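Local coordinates for putative antioxidant defense protein Mlr4105 (Mesorhizobium loti, PDB 3C1L) that probably has peroxiredoxin-like activity in antioxidant defence, as a member of the AhpD-like superfamily, at residues 70-75 with 118-123. Residues are numbered along the deposited sequence; the frame is centred on the assembly and turned at random.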
loop_
_atom_site.group_PDB
_atom_site.type_symbol
_atom_site.label_atom_id
_atom_site.label_comp_id
_atom_site.label_asym_id
_atom_site.label_seq_id
_atom_site.Cartn_x
_atom_site.Cartn_y
_atom_site.Cartn_z
ATOM N N ARG B 70 19.497 -3.230 19.768
ATOM C CA ARG B 70 18.826 -1.933 19.614
ATOM C C ARG B 70 19.292 -1.150 18.381
ATOM O O ARG B 70 18.460 -0.642 17.660
ATOM C CB ARG B 70 18.929 -1.111 20.897
ATOM C CG ARG B 70 18.166 -1.724 22.047
ATOM C CD ARG B 70 18.434 -1.006 23.328
ATOM N NE ARG B 70 19.573 -1.551 24.063
ATOM C CZ ARG B 70 20.059 -1.063 25.188
ATOM N NH1 ARG B 70 19.602 0.068 25.699
ATOM N NH2 ARG B 70 21.058 -1.703 25.788
ATOM N N GLU B 71 20.609 -1.108 18.108
ATOM C CA GLU B 71 21.103 -0.588 16.821
ATOM C C GLU B 71 20.565 -1.398 15.627
ATOM O O GLU B 71 20.382 -0.836 14.536
ATOM C CB GLU B 71 22.625 -0.567 16.761
ATOM C CG GLU B 71 23.274 0.364 17.758
ATOM C CD GLU B 71 23.178 1.855 17.384
ATOM O OE1 GLU B 71 22.585 2.193 16.333
ATOM O OE2 GLU B 71 23.693 2.691 18.150
HETATM N N MSE B 72 20.319 -2.697 15.793
HETATM C CA MSE B 72 19.703 -3.514 14.708
HETATM C C MSE B 72 18.270 -3.147 14.485
HETATM O O MSE B 72 17.802 -3.081 13.339
HETATM C CB MSE B 72 19.776 -5.033 14.976
HETATM C CG MSE B 72 21.134 -5.647 14.654
HETATM SE SE MSE B 72 21.293 -7.587 15.058
HETATM C CE MSE B 72 19.609 -8.231 14.591
ATOM N N ILE B 73 17.547 -2.876 15.565
ATOM C CA ILE B 73 16.173 -2.419 15.414
ATOM C C ILE B 73 16.202 -1.073 14.715
ATOM O O ILE B 73 15.433 -0.858 13.811
ATOM C CB ILE B 73 15.414 -2.328 16.765
ATOM C CG1 ILE B 73 15.264 -3.725 17.423
ATOM C CG2 ILE B 73 14.034 -1.681 16.557
ATOM C CD1 ILE B 73 14.931 -3.591 18.871
ATOM N N ALA B 74 17.110 -0.173 15.120
ATOM C CA ALA B 74 17.204 1.174 14.523
ATOM C C ALA B 74 17.371 1.104 13.026
ATOM O O ALA B 74 16.657 1.764 12.241
ATOM C CB ALA B 74 18.387 1.942 15.171
ATOM N N VAL B 75 18.315 0.271 12.602
ATOM C CA VAL B 75 18.620 0.139 11.189
ATOM C C VAL B 75 17.495 -0.580 10.366
ATOM O O VAL B 75 17.255 -0.220 9.213
ATOM C CB VAL B 75 19.972 -0.570 10.983
ATOM C CG1 VAL B 75 20.212 -0.759 9.500
ATOM C CG2 VAL B 75 21.152 0.232 11.647
ATOM N N PRO B 118 16.660 -17.043 15.985
ATOM C CA PRO B 118 15.198 -16.929 16.122
ATOM C C PRO B 118 14.799 -15.725 16.965
ATOM O O PRO B 118 13.919 -14.995 16.590
ATOM C CB PRO B 118 14.815 -18.259 16.818
ATOM C CG PRO B 118 15.749 -19.208 16.281
ATOM C CD PRO B 118 17.086 -18.444 16.183
ATOM N N ARG B 119 15.523 -15.482 18.060
ATOM C CA ARG B 119 15.316 -14.312 18.912
ATOM C C ARG B 119 15.429 -12.995 18.117
ATOM O O ARG B 119 14.533 -12.113 18.197
ATOM C CB ARG B 119 16.353 -14.327 20.018
ATOM C CG ARG B 119 16.305 -13.187 20.999
ATOM C CD ARG B 119 17.567 -13.172 21.824
ATOM N NE ARG B 119 17.920 -11.848 22.293
ATOM C CZ ARG B 119 17.515 -11.321 23.448
ATOM N NH1 ARG B 119 16.718 -11.983 24.277
ATOM N NH2 ARG B 119 17.905 -10.102 23.770
ATOM N N GLN B 120 16.511 -12.852 17.358
ATOM C CA GLN B 120 16.740 -11.629 16.562
ATOM C C GLN B 120 15.725 -11.454 15.437
ATOM O O GLN B 120 15.259 -10.346 15.178
ATOM C CB GLN B 120 18.141 -11.617 15.973
ATOM C CG GLN B 120 19.256 -11.462 17.011
ATOM C CD GLN B 120 20.632 -11.839 16.439
ATOM O OE1 GLN B 120 20.767 -12.761 15.644
ATOM N NE2 GLN B 120 21.656 -11.134 16.874
ATOM N N THR B 121 15.398 -12.558 14.768
ATOM C CA THR B 121 14.326 -12.594 13.798
ATOM C C THR B 121 12.973 -12.151 14.413
ATOM O O THR B 121 12.276 -11.356 13.816
ATOM C CB THR B 121 14.225 -13.979 13.134
ATOM O OG1 THR B 121 15.481 -14.283 12.519
ATOM C CG2 THR B 121 13.110 -14.061 12.083
ATOM N N ALA B 122 12.586 -12.681 15.559
ATOM C CA ALA B 122 11.308 -12.342 16.142
ATOM C C ALA B 122 11.201 -10.848 16.473
ATOM O O ALA B 122 10.162 -10.231 16.273
ATOM C CB ALA B 122 11.021 -13.203 17.372
HETATM N N MSE B 123 12.309 -10.301 16.968
HETATM C CA MSE B 123 12.454 -8.920 17.346
HETATM C C MSE B 123 12.263 -7.953 16.174
HETATM O O MSE B 123 11.502 -6.974 16.257
HETATM C CB MSE B 123 13.867 -8.771 17.942
HETATM C CG MSE B 123 14.272 -7.375 18.291
HETATM SE SE MSE B 123 15.996 -7.445 19.179
HETATM C CE MSE B 123 17.104 -7.758 17.524
#
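Two selenomethionines, Met72 and Met123, meet methyl to methyl between helix 67-80 and helix 118-132, with CE of Met72 3.9 Å from CE of Met123 and the two side chains crossing at about a right angle. Met72 points toward the other helix and runs straight through chi2 before bending at chi3, which delivers its methyl to the base of Gln120 as well: CE lies 3.9 Å from Gln120 CB. Gln120 stretches out beyond CG and runs across the selenoether, bringing its NE2 within 4.0 Å of Met72 SE, a van der Waals approach. At the other end of the amide, OE1 accepts a hydrogen bond from the backbone N of Ser117, immediately before the helix; a bound di(hydroxyethyl)ether, probably from the crystallisation liquor, also lies beside this side chain.

Met123 serves both contacts. With CG anti to its backbone N (chi1 175°), it extends through chi2 past Ile73, then turns at chi3 (76°) to carry CE round to the methyl of Met72. Its CG sits 3.9 Å from Ile73 CG1. Ile73 CD1 comes equally close to that CG and lies 4.0 Å from Met123 SE, so the ethyl branch lies across the selenomethionine chain. Shortening Ile73 to an alanine would probably open a gap beside Met123 CG and SE and give that chain more freedom to turn.

No hydrogen bond joins the segments, whose axes approach to 11.0 Å at a crossing angle of -41°: this is plain apolar helix-helix packing, spanned by long side chains. Helix 67-80, within the carboxymuconolactone decarboxylase family region of this all-helical, AhpD-like protein, also packs through Met72 on Leu107 of helix 101-109 and through Ile73 on Thr161 and Ala162 of helix 152-175, while helix 118-132 lies against it through Gln120 and Met123.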